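PDB 6O59: germination protein from Bacillus megaterium, which probably helps spores sense germinants, being the N-terminal domain of the A subunit of the GerK3 germinant receptor. Local coordinates for residues R162-T166 with P167-L171; M187-H190 with G191-N194; D241-A244 with G245-E249. One frame throughout, in Å; residues are numbered along the deposited sequence.

Contact 1 of 3, residues R162-T166 with P167-L171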
loop_
_atom_site.group_PDB
_atom_site.type_symbol
_atom_site.label_atom_id
_atom_site.label_comp_id
_atom_site.label_asym_id
_atom_site.label_seq_id
_atom_site.Cartn_x
_atom_site.Cartn_y
_atom_site.Cartn_z
ATOM N N ARG A 162 2.749 1.601 8.399
ATOM C CA ARG A 162 3.816 2.256 9.137
ATOM C C ARG A 162 4.474 1.281 10.096
ATOM O O ARG A 162 5.663 1.429 10.385
ATOM C CB ARG A 162 3.280 3.466 9.884
ATOM C CG ARG A 162 3.201 4.689 9.013
ATOM C CD ARG A 162 2.972 5.957 9.817
ATOM N NE ARG A 162 2.795 7.153 8.981
ATOM C CZ ARG A 162 1.618 7.702 8.686
ATOM N NH1 ARG A 162 0.489 7.141 9.113
ATOM N NH2 ARG A 162 1.559 8.811 7.954
ATOM N N ILE A 163 3.695 0.271 10.563
ATOM C CA ILE A 163 4.101 -0.797 11.495
ATOM C C ILE A 163 4.587 -2.049 10.721
ATOM O O ILE A 163 5.669 -2.558 11.016
ATOM C CB ILE A 163 2.940 -1.151 12.474
ATOM C CG1 ILE A 163 2.365 0.111 13.135
ATOM C CG2 ILE A 163 3.403 -2.175 13.520
ATOM C CD1 ILE A 163 1.396 -0.122 14.216
ATOM N N ILE A 164 3.775 -2.565 9.775
ATOM C CA ILE A 164 4.141 -3.748 8.978
ATOM C C ILE A 164 4.754 -3.246 7.686
ATOM O O ILE A 164 4.026 -2.768 6.814
ATOM C CB ILE A 164 2.913 -4.694 8.743
ATOM C CG1 ILE A 164 2.249 -5.124 10.063
ATOM C CG2 ILE A 164 3.266 -5.915 7.889
ATOM C CD1 ILE A 164 3.031 -6.083 10.926
ATOM N N LYS A 165 6.083 -3.331 7.563
ATOM C CA LYS A 165 6.782 -2.834 6.367
ATOM C C LYS A 165 7.224 -3.991 5.391
ATOM O O LYS A 165 8.370 -4.053 4.922
ATOM C CB LYS A 165 7.977 -1.938 6.770
ATOM C CG LYS A 165 7.636 -0.750 7.664
ATOM C CD LYS A 165 8.884 0.103 7.895
ATOM C CE LYS A 165 8.726 1.174 8.953
ATOM N NZ LYS A 165 8.792 0.627 10.341
ATOM N N THR A 166 6.298 -4.872 5.052
ATOM C CA THR A 166 6.604 -5.940 4.093
ATOM C C THR A 166 5.811 -5.752 2.776
ATOM O O THR A 166 4.612 -5.420 2.819
ATOM C CB THR A 166 6.364 -7.350 4.689
ATOM O OG1 THR A 166 6.654 -8.328 3.688
ATOM C CG2 THR A 166 4.946 -7.572 5.171
ATOM N N PRO A 167 6.418 -6.048 1.598
ATOM C CA PRO A 167 5.617 -5.997 0.360
ATOM C C PRO A 167 4.629 -7.170 0.296
ATOM O O PRO A 167 3.764 -7.191 -0.566
ATOM C CB PRO A 167 6.669 -6.075 -0.755
ATOM C CG PRO A 167 7.840 -6.729 -0.142
ATOM C CD PRO A 167 7.814 -6.470 1.327
ATOM N N ASP A 168 4.755 -8.145 1.224
ATOM C CA ASP A 168 3.884 -9.322 1.305
ATOM C C ASP A 168 2.535 -8.969 1.948
ATOM O O ASP A 168 1.592 -9.769 1.869
ATOM C CB ASP A 168 4.573 -10.483 2.036
ATOM C CG ASP A 168 5.612 -11.218 1.207
ATOM O OD1 ASP A 168 5.644 -11.008 -0.030
ATOM O OD2 ASP A 168 6.384 -12.023 1.792
ATOM N N LEU A 169 2.421 -7.751 2.532
ATOM C CA LEU A 169 1.152 -7.263 3.067
ATOM C C LEU A 169 0.306 -6.823 1.877
ATOM O O LEU A 169 0.618 -5.832 1.203
ATOM C CB LEU A 169 1.325 -6.140 4.102
ATOM C CG LEU A 169 0.031 -5.536 4.684
ATOM C CD1 LEU A 169 -0.895 -6.605 5.256
ATOM C CD2 LEU A 169 0.358 -4.515 5.747
ATOM N N TRP A 170 -0.698 -7.646 1.560
ATOM C CA TRP A 170 -1.552 -7.419 0.410
ATOM C C TRP A 170 -2.919 -6.865 0.845
ATOM O O TRP A 170 -3.531 -7.371 1.788
ATOM C CB TRP A 170 -1.679 -8.706 -0.407
ATOM C CG TRP A 170 -0.415 -9.104 -1.119
ATOM C CD1 TRP A 170 0.802 -8.487 -1.052
ATOM C CD2 TRP A 170 -0.244 -10.227 -1.993
ATOM N NE1 TRP A 170 1.718 -9.158 -1.825
ATOM C CE2 TRP A 170 1.105 -10.232 -2.414
ATOM C CE3 TRP A 170 -1.106 -11.228 -2.479
ATOM C CZ2 TRP A 170 1.607 -11.180 -3.315
ATOM C CZ3 TRP A 170 -0.602 -12.181 -3.357
ATOM C CH2 TRP A 170 0.740 -12.154 -3.761
ATOM N N LEU A 171 -3.335 -5.729 0.205
ATOM C CA LEU A 171 -4.575 -4.963 0.442
ATOM C C LEU A 171 -5.531 -5.103 -0.749
ATOM O O LEU A 171 -5.125 -4.843 -1.877
ATOM C CB LEU A 171 -4.255 -3.473 0.687
ATOM C CG LEU A 171 -3.795 -3.017 2.094
ATOM C CD1 LEU A 171 -2.471 -3.629 2.515
ATOM C CD2 LEU A 171 -3.604 -1.528 2.118
#
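Thr166 folds back onto Asp168 and Leu169 at a sharp bend of the chain. Its CB lies 3.4 Å from Pro167 N, at the start of the bend. OG1 is anti to the Thr166 backbone N (chi1 179°), on the carbonyl side, which brings it to the amide of Asp168. There it accepts a fairly straight hydrogen bond of 3.1 Å from Asp168 N. Asp168 CB lies beside the same hydroxyl, 3.4 Å from Thr166 OG1. The other branch, the methyl CG2, meets the next amide, with Leu169 N 3.7 Å away. That amide is bonded to the backbone: Leu169 N reaches Thr166 O at 3.2 Å, from above the carbonyl plane. Thr166 thus uses both its side-chain and its backbone oxygen to hold the bend.

Past the bend, Leu169 sends its CD2 methyl back to Ile164, meeting Ile164 CG2 at 3.9 Å. The two side chains cross at about a right angle. Both are buried, with Val160 packed on Leu169 and Ala244 and Leu248 on Ile164. Trp170 adds a weak bond from NE1 to Pro167 O (3.1 Å), Pro167 O lying at the ring edge, in its plane. The arrangement is an ST turn at Thr166 combined with a type I beta turn from Thr166 to Leu169. It leads from helix 153-163 into strand 169-176.

Contact 2 of 3, residues M187-H190 with G191-N194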
loop_
_atom_site.group_PDB
_atom_site.type_symbol
_atom_site.label_atom_id
_atom_site.label_comp_id
_atom_site.label_asym_id
_atom_site.label_seq_id
_atom_site.Cartn_x
_atom_site.Cartn_y
_atom_site.Cartn_z
ATOM N N MET A 187 -7.059 -6.978 4.390
ATOM C CA MET A 187 -5.610 -7.128 4.572
ATOM C C MET A 187 -5.216 -8.529 5.029
ATOM O O MET A 187 -5.879 -9.095 5.900
ATOM C CB MET A 187 -5.121 -6.159 5.655
ATOM C CG MET A 187 -4.560 -4.903 5.167
ATOM S SD MET A 187 -4.097 -4.025 6.673
ATOM C CE MET A 187 -4.162 -2.362 6.093
ATOM N N TYR A 188 -4.076 -9.031 4.529
ATOM C CA TYR A 188 -3.476 -10.306 4.924
ATOM C C TYR A 188 -2.021 -10.322 4.472
ATOM O O TYR A 188 -1.688 -9.648 3.493
ATOM C CB TYR A 188 -4.262 -11.517 4.363
ATOM C CG TYR A 188 -4.229 -11.640 2.854
ATOM C CD1 TYR A 188 -5.119 -10.928 2.051
ATOM C CD2 TYR A 188 -3.317 -12.493 2.225
ATOM C CE1 TYR A 188 -5.086 -11.035 0.659
ATOM C CE2 TYR A 188 -3.274 -12.607 0.835
ATOM C CZ TYR A 188 -4.161 -11.881 0.055
ATOM O OH TYR A 188 -4.105 -12.008 -1.315
ATOM N N ILE A 189 -1.153 -11.085 5.176
ATOM C CA ILE A 189 0.237 -11.189 4.760
ATOM C C ILE A 189 0.351 -12.467 3.944
ATOM O O ILE A 189 0.254 -13.581 4.486
ATOM C CB ILE A 189 1.311 -11.101 5.899
ATOM C CG1 ILE A 189 1.189 -9.786 6.702
ATOM C CG2 ILE A 189 2.736 -11.245 5.319
ATOM C CD1 ILE A 189 2.019 -9.718 7.994
ATOM N N HIS A 190 0.542 -12.291 2.630
ATOM C CA HIS A 190 0.743 -13.366 1.665
ATOM C C HIS A 190 1.929 -14.250 2.099
ATOM O O HIS A 190 3.020 -13.741 2.356
ATOM C CB HIS A 190 0.992 -12.753 0.282
ATOM C CG HIS A 190 1.519 -13.733 -0.708
ATOM N ND1 HIS A 190 0.685 -14.616 -1.348
ATOM C CD2 HIS A 190 2.791 -13.961 -1.103
ATOM C CE1 HIS A 190 1.467 -15.350 -2.121
ATOM N NE2 HIS A 190 2.744 -14.995 -2.001
ATOM N N GLY A 191 1.698 -15.548 2.209
ATOM C CA GLY A 191 2.742 -16.479 2.630
ATOM C C GLY A 191 2.696 -16.832 4.101
ATOM O O GLY A 191 3.247 -17.860 4.505
ATOM N N ILE A 192 2.064 -15.968 4.918
ATOM C CA ILE A 192 1.874 -16.193 6.350
ATOM C C ILE A 192 0.421 -16.655 6.527
ATOM O O ILE A 192 0.190 -17.713 7.114
ATOM C CB ILE A 192 2.270 -14.964 7.217
ATOM C CG1 ILE A 192 3.810 -14.797 7.220
ATOM C CG2 ILE A 192 1.751 -15.122 8.644
ATOM C CD1 ILE A 192 4.385 -13.481 7.802
ATOM N N ALA A 193 -0.545 -15.897 5.965
ATOM C CA ALA A 193 -1.950 -16.270 6.013
ATOM C C ALA A 193 -2.220 -17.495 5.136
ATOM O O ALA A 193 -1.637 -17.622 4.052
ATOM C CB ALA A 193 -2.820 -15.110 5.569
ATOM N N ASN A 194 -3.090 -18.405 5.621
ATOM C CA ASN A 194 -3.501 -19.596 4.877
ATOM C C ASN A 194 -4.418 -19.169 3.739
ATOM O O ASN A 194 -5.390 -18.446 3.980
ATOM C CB ASN A 194 -4.214 -20.579 5.802
ATOM C CG ASN A 194 -4.479 -21.916 5.181
ATOM O OD1 ASN A 194 -5.266 -22.053 4.248
ATOM N ND2 ASN A 194 -3.825 -22.933 5.699
#
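Ile189 and Ile192 have similar first torsions: each has CG1 anti to its own carbonyl carbon, with chi1 of -57° and -71°. With the turn bringing their CB atoms close, the two chains lie side by side and point the same way. The contact falls between the CG2 branch of Ile189 and the chain tip of Ile192, with Ile189 CG2 3.7 Å from Ile192 CD1.

The backbone beneath them turns around one oxygen. Ile189 O accepts two bonds. Ile192 N comes to it from above the carbonyl plane at 3.0 Å. Ala193 N lies nearly straight ahead of the C=O bond, at 2.9 Å from Ile189 O. The first of these closes a type II beta turn from Ile189 to Ile192, with Gly191 at its third position and a positive phi of 98°. At this phi a CB would collide with His190 O, and glycine fits the position. The second adds an alpha turn over one more residue. Together they end strand 182-189 and lead the chain toward helix 195-206.

On the other side of the strand, Ala193 CB meets Tyr188 CB at 4.1 Å, and Val198 of the following helix packs on both residues. His190 lays one face of its ring over Gly191 N, which is 3.4 Å from His190 CG. The ring also stacks with that of Trp170 on the neighbouring strand. Asn194 takes the N-cap position of helix 195-206, where its OD1 makes a weak bond with Lys196 N.

Contact 3 of 3, residues D241-A244 with G245-E249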
loop_
_atom_site.group_PDB
_atom_site.type_symbol
_atom_site.label_atom_id
_atom_site.label_comp_id
_atom_site.label_asym_id
_atom_site.label_seq_id
_atom_site.Cartn_x
_atom_site.Cartn_y
_atom_site.Cartn_z
ATOM N N ASP A 241 -1.282 -1.627 16.381
ATOM C CA ASP A 241 -0.303 -2.649 16.803
ATOM C C ASP A 241 -0.972 -4.018 16.999
ATOM O O ASP A 241 -0.377 -5.031 16.638
ATOM C CB ASP A 241 0.457 -2.239 18.064
ATOM C CG ASP A 241 -0.418 -1.785 19.208
ATOM O OD1 ASP A 241 -1.082 -0.721 19.068
ATOM O OD2 ASP A 241 -0.423 -2.465 20.251
ATOM N N VAL A 242 -2.226 -4.043 17.505
ATOM C CA VAL A 242 -3.009 -5.272 17.698
ATOM C C VAL A 242 -3.342 -5.876 16.317
ATOM O O VAL A 242 -3.234 -7.103 16.150
ATOM C CB VAL A 242 -4.258 -5.039 18.584
ATOM C CG1 VAL A 242 -5.123 -6.297 18.699
ATOM C CG2 VAL A 242 -3.836 -4.560 19.975
ATOM N N VAL A 243 -3.669 -5.018 15.322
ATOM C CA VAL A 243 -3.940 -5.442 13.937
ATOM C C VAL A 243 -2.653 -6.036 13.364
ATOM O O VAL A 243 -2.664 -7.155 12.857
ATOM C CB VAL A 243 -4.503 -4.282 13.069
ATOM C CG1 VAL A 243 -4.359 -4.570 11.577
ATOM C CG2 VAL A 243 -5.960 -3.999 13.424
ATOM N N ALA A 244 -1.534 -5.319 13.535
ATOM C CA ALA A 244 -0.201 -5.740 13.082
ATOM C C ALA A 244 0.157 -7.131 13.652
ATOM O O ALA A 244 0.567 -8.014 12.890
ATOM C CB ALA A 244 0.832 -4.700 13.478
ATOM N N GLY A 245 -0.076 -7.341 14.949
ATOM C CA GLY A 245 0.189 -8.611 15.613
ATOM C C GLY A 245 -0.604 -9.755 15.019
ATOM O O GLY A 245 -0.033 -10.808 14.719
ATOM N N ASN A 246 -1.925 -9.546 14.798
ATOM C CA ASN A 246 -2.774 -10.591 14.208
ATOM C C ASN A 246 -2.416 -10.870 12.750
ATOM O O ASN A 246 -2.481 -12.026 12.320
ATOM C CB ASN A 246 -4.241 -10.259 14.335
ATOM C CG ASN A 246 -4.736 -10.397 15.746
ATOM O OD1 ASN A 246 -5.170 -9.432 16.369
ATOM N ND2 ASN A 246 -4.663 -11.597 16.297
ATOM N N LEU A 247 -1.994 -9.833 12.005
ATOM C CA LEU A 247 -1.561 -10.016 10.617
ATOM C C LEU A 247 -0.319 -10.914 10.561
ATOM O O LEU A 247 -0.260 -11.782 9.694
ATOM C CB LEU A 247 -1.296 -8.681 9.903
ATOM C CG LEU A 247 -2.517 -7.887 9.472
ATOM C CD1 LEU A 247 -2.113 -6.481 9.124
ATOM C CD2 LEU A 247 -3.271 -8.558 8.324
ATOM N N LEU A 248 0.620 -10.763 11.521
ATOM C CA LEU A 248 1.832 -11.591 11.576
ATOM C C LEU A 248 1.522 -13.024 12.036
ATOM O O LEU A 248 2.371 -13.902 11.883
ATOM C CB LEU A 248 2.922 -10.969 12.467
ATOM C CG LEU A 248 3.467 -9.615 12.016
ATOM C CD1 LEU A 248 3.966 -8.826 13.184
ATOM C CD2 LEU A 248 4.534 -9.757 10.937
ATOM N N GLU A 249 0.310 -13.264 12.572
ATOM C CA GLU A 249 -0.144 -14.599 13.000
ATOM C C GLU A 249 -0.819 -15.371 11.854
ATOM O O GLU A 249 -1.073 -16.557 12.014
ATOM C CB GLU A 249 -1.156 -14.492 14.159
ATOM C CG GLU A 249 -0.584 -14.156 15.516
ATOM C CD GLU A 249 -1.624 -13.762 16.546
ATOM O OE1 GLU A 249 -2.735 -14.345 16.541
ATOM O OE2 GLU A 249 -1.321 -12.864 17.366
#
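Val243 and Leu247 lie side by side one helical turn apart, pointing the same way. Val243 CG1 is anti to its backbone N (chi1 162°), on the carbonyl side, which points it along the helix to Leu247 CD1 at 3.8 Å. Leu247 CG also rests 3.5 Å from Val243 O. Leu248 does much the same one residue on, its CG 3.4 Å from Ala244 O.

The backbone sets this spacing through four successive i to i+4 hydrogen bonds. Gly245 N reaches Asp241 O at 2.9 Å, and Asn246 N pairs with Val242 O. Leu247 N bonds Val243 O at 2.9 Å, nearly in line with the carbonyl bond. Leu248 N to Ala244 O completes the run.

Farther out, Glu249 OE1 is salt-bridged to Arg251. Asp241 forms a salt bridge with Arg239 at the other end. Val160 packs on both Val243 and Leu247, while Met187 and Ile189 meet Leu247. This is regular alpha-helix i to i+4 packing: Val243, Ala244 and Leu247 are buried against helix 153-163 and its following loop and the antiparallel sheet, and Asp241 is exposed.

Overall arrangement
The three contacts follow in series along the chain, and none nests in or crosses another. Contact 1 closes the bend between helix 153-163 and strand 169-176. Contact 2 closes the turn between strand 182-189 and helix 195-206. Contact 3 closes no loop; it runs along helix 240-248 to about its end. Contacts 1 and 2 meet across neighbouring strands, where Asp168 O probably bonds His190 N (2.8 Å). Contact 3 packs against both: Ala244 CB touches Ile163 CG2 at 3.6 Å, and Ile189 CD1 approaches Leu247 O. Helices 153-163 and 240-248 pack together on the sheet face that carries Leu169, Met187 and Ile189; Tyr188, on the other face, meets helix 195-206.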